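Local coordinates for protein endoglycosidase (PDB 6Q64) that probably hydrolyses O-glycosidic bonds as a family 18 glycoside hydrolase, an endoglycosidase linked to the breakdown of complex N-glycans by a gut Bacteroides, at residues C132-D137 / Y193-T198. The protein carries 1 engineered substitution. Sequence-based numbering, arbitrary orientation.
Sequences CWIIQD and YGHSGT
In the TIM barrel of this family 18 glycoside hydrolase, the C-terminal end of strand 128-135 and the residues just after it meet the loop that follows the neighbouring parallel strand 184-189, with Ile134, Gln136 and Asp137 against His195, Gly197 and Thr198. Ile134 sets CD1 over the centre of one face of the His195 imidazole, a CH-pi contact 3.9 Å from the ring centroid and only 4° off its normal. CG2 of Ile134, anti to the backbone N, packs against CB of His195 at 3.9 Å. The Gln136 chain bends at chi2 and carries its amide along the loop, with CG and CD beside O of Ser196 at 3.9 and 3.8 Å; the approach of its OE1 to His195 is doubtful. With an alanine at Gln136, the chain that lies along the Ser196 carbonyl would be gone, which would probably leave a gap beside the loop backbone. Further along, the Gln136 carbonyl O takes a CA-H...O contact from CA of Gly197 at 3.3 Å. Gln136 also shares backbone hydrogen bonds with Leu199 and Ala200, while OG1 of Thr198 is hydrogen-bonded with the backbone N-H of Leu138. At the far end, the amide N of Thr198 donates to OD1 of Asp137 (3.0 Å, 144° at the hydrogen), reaching the anti side of the carboxylate from 21° out of its plane.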
ATOM      1  N   CYS A 132      -3.932  -6.867   3.625  1.00 86.66           N
ATOM      2  CA  CYS A 132      -2.968  -6.215   4.522  1.00 87.56           C
ATOM      3  C   CYS A 132      -3.244  -6.610   5.960  1.00 92.54           C
ATOM      4  O   CYS A 132      -4.404  -6.668   6.319  1.00103.20           O
ATOM      5  CB  CYS A 132      -3.110  -4.711   4.481  1.00 90.98           C
ATOM      6  SG  CYS A 132      -1.951  -3.936   5.625  1.00100.40           S
ATOM      7  N   TRP A 133      -2.192  -6.829   6.737  1.00 96.40           N
ATOM      8  CA  TRP A 133      -2.234  -7.216   8.170  1.00 96.31           C
ATOM      9  C   TRP A 133      -0.819  -7.573   8.609  1.00 93.47           C
ATOM     10  O   TRP A 133      -0.020  -7.931   7.741  1.00 83.58           O
ATOM     11  CB  TRP A 133      -3.211  -8.361   8.439  1.00100.11           C
ATOM     12  CG  TRP A 133      -2.839  -9.725   7.939  1.00102.41           C
ATOM     13  CD1 TRP A 133      -1.829 -10.512   8.403  1.00106.14           C
ATOM     14  CD2 TRP A 133      -3.554 -10.535   6.981  1.00105.10           C
ATOM     15  NE1 TRP A 133      -1.839 -11.730   7.778  1.00108.43           N
ATOM     16  CE2 TRP A 133      -2.882 -11.772   6.891  1.00107.06           C
ATOM     17  CE3 TRP A 133      -4.669 -10.331   6.155  1.00106.76           C
ATOM     18  CZ2 TRP A 133      -3.293 -12.790   6.026  1.00110.26           C
ATOM     19  CZ3 TRP A 133      -5.081 -11.339   5.305  1.00106.63           C
ATOM     20  CH2 TRP A 133      -4.403 -12.558   5.245  1.00107.94           C
ATOM     21  N   ILE A 134      -0.563  -7.444   9.909  1.00 95.68           N
ATOM     22  CA  ILE A 134       0.778  -7.566  10.541  1.00 95.60           C
ATOM     23  C   ILE A 134       1.239  -9.010  10.384  1.00 96.06           C
ATOM     24  O   ILE A 134       0.444  -9.923  10.627  1.00 90.63           O
ATOM     25  CB  ILE A 134       0.782  -7.142  12.021  1.00 97.30           C
ATOM     26  CG1 ILE A 134       0.789  -5.618  12.168  1.00 97.52           C
ATOM     27  CG2 ILE A 134       1.957  -7.782  12.759  1.00 98.60           C
ATOM     28  CD1 ILE A 134       0.436  -5.142  13.567  1.00101.84           C
ATOM     29  N   ILE A 135       2.495  -9.193   9.983  1.00 97.93           N
ATOM     30  CA  ILE A 135       3.112 -10.544  10.000  1.00 98.09           C
ATOM     31  C   ILE A 135       4.169 -10.580  11.105  1.00 98.32           C
ATOM     32  O   ILE A 135       5.098  -9.685  11.148  1.00 92.73           O
ATOM     33  CB  ILE A 135       3.514 -10.973   8.587  1.00 93.84           C
ATOM     34  CG1 ILE A 135       2.207 -11.296   7.861  1.00 96.91           C
ATOM     35  CG2 ILE A 135       4.465 -12.153   8.603  1.00 91.54           C
ATOM     36  CD1 ILE A 135       2.329 -11.531   6.399  1.00100.30           C
ATOM     37  N   GLN A 136       3.853 -11.485  12.042  1.00101.20           N
ATOM     38  CA  GLN A 136       4.456 -11.695  13.378  1.00103.80           C
ATOM     39  C   GLN A 136       4.636 -13.201  13.518  1.00106.29           C
ATOM     40  O   GLN A 136       5.793 -13.640  13.420  1.00106.40           O
ATOM     41  CB  GLN A 136       3.567 -11.105  14.476  1.00107.15           C
ATOM     42  CG  GLN A 136       3.817 -11.674  15.870  1.00112.20           C
ATOM     43  CD  GLN A 136       3.572 -10.672  16.977  1.00113.56           C
ATOM     44  OE1 GLN A 136       3.971  -9.509  16.899  1.00109.83           O
ATOM     45  NE2 GLN A 136       2.912 -11.123  18.033  1.00112.31           N
ATOM     46  N   ASP A 137       3.545 -13.960  13.663  1.00106.10           N
ATOM     47  CA  ASP A 137       3.639 -15.432  13.884  1.00112.79           C
ATOM     48  C   ASP A 137       3.212 -16.173  12.616  1.00109.46           C
ATOM     49  O   ASP A 137       2.498 -15.564  11.798  1.00109.99           O
ATOM     50  CB  ASP A 137       2.877 -15.861  15.140  1.00117.56           C
ATOM     51  CG  ASP A 137       3.461 -15.227  16.393  1.00119.82           C
ATOM     52  OD1 ASP A 137       4.663 -15.439  16.664  1.00119.35           O
ATOM     53  OD2 ASP A 137       2.733 -14.482  17.060  1.00125.15           O
ATOM     54  N   TYR A 193       9.447  -3.172  16.458  1.00108.66           N
ATOM     55  CA  TYR A 193       8.423  -2.286  17.061  1.00109.86           C
ATOM     56  C   TYR A 193       7.395  -3.152  17.804  1.00109.07           C
ATOM     57  O   TYR A 193       6.227  -2.783  17.844  1.00114.90           O
ATOM     58  CB  TYR A 193       7.836  -1.363  15.999  1.00109.71           C
ATOM     59  CG  TYR A 193       8.849  -0.448  15.372  1.00113.81           C
ATOM     60  CD1 TYR A 193       9.769   0.257  16.137  1.00118.84           C
ATOM     61  CD2 TYR A 193       8.882  -0.279  14.000  1.00122.56           C
ATOM     62  CE1 TYR A 193      10.714   1.086  15.548  1.00122.46           C
ATOM     63  CE2 TYR A 193       9.803   0.560  13.393  1.00121.26           C
ATOM     64  CZ  TYR A 193      10.721   1.243  14.170  1.00122.33           C
ATOM     65  OH  TYR A 193      11.618   2.056  13.548  1.00116.80           O
ATOM     66  N   GLY A 194       7.842  -4.262  18.392  1.00106.17           N
ATOM     67  CA  GLY A 194       7.016  -5.149  19.219  1.00106.39           C
ATOM     68  C   GLY A 194       6.343  -6.259  18.428  1.00106.27           C
ATOM     69  O   GLY A 194       5.781  -7.146  19.068  1.00112.38           O
ATOM     70  N   HIS A 195       6.375  -6.277  17.098  1.00103.22           N
ATOM     71  CA  HIS A 195       5.644  -7.338  16.348  1.00108.01           C
ATOM     72  C   HIS A 195       6.611  -8.398  15.835  1.00107.31           C
ATOM     73  O   HIS A 195       6.624  -8.682  14.613  1.00112.84           O
ATOM     74  CB  HIS A 195       4.701  -6.725  15.314  1.00109.39           C
ATOM     75  CG  HIS A 195       3.590  -6.067  16.039  1.00111.29           C
ATOM     76  ND1 HIS A 195       3.506  -4.694  16.165  1.00113.03           N
ATOM     77  CD2 HIS A 195       2.617  -6.600  16.809  1.00110.91           C
ATOM     78  CE1 HIS A 195       2.475  -4.401  16.931  1.00116.79           C
ATOM     79  NE2 HIS A 195       1.921  -5.561  17.345  1.00116.88           N
ATOM     80  N   SER A 196       7.328  -8.992  16.783  1.00107.53           N
ATOM     81  CA  SER A 196       8.347 -10.043  16.570  1.00108.65           C
ATOM     82  C   SER A 196       7.758 -11.400  16.953  1.00108.88           C
ATOM     83  O   SER A 196       7.097 -11.453  17.999  1.00112.66           O
ATOM     84  CB  SER A 196       9.561  -9.728  17.377  1.00110.13           C
ATOM     85  OG  SER A 196      10.711  -9.989  16.601  1.00110.91           O
ATOM     86  N   GLY A 197       7.982 -12.448  16.154  1.00105.57           N
ATOM     87  CA  GLY A 197       7.321 -13.754  16.355  1.00107.23           C
ATOM     88  C   GLY A 197       8.064 -14.912  15.715  1.00105.74           C
ATOM     89  O   GLY A 197       9.297 -14.834  15.605  1.00108.14           O
ATOM     90  N   THR A 198       7.328 -15.938  15.285  1.00103.49           N
ATOM     91  CA  THR A 198       7.876 -17.209  14.748  1.00105.21           C
ATOM     92  C   THR A 198       8.142 -17.067  13.242  1.00 98.89           C
ATOM     93  O   THR A 198       8.429 -18.093  12.587  1.00102.37           O
ATOM     94  CB  THR A 198       6.945 -18.388  15.072  1.00109.68           C
ATOM     95  OG1 THR A 198       5.780 -18.319  14.248  1.00113.66           O
ATOM     96  CG2 THR A 198       6.538 -18.430  16.529  1.00111.06           C
TER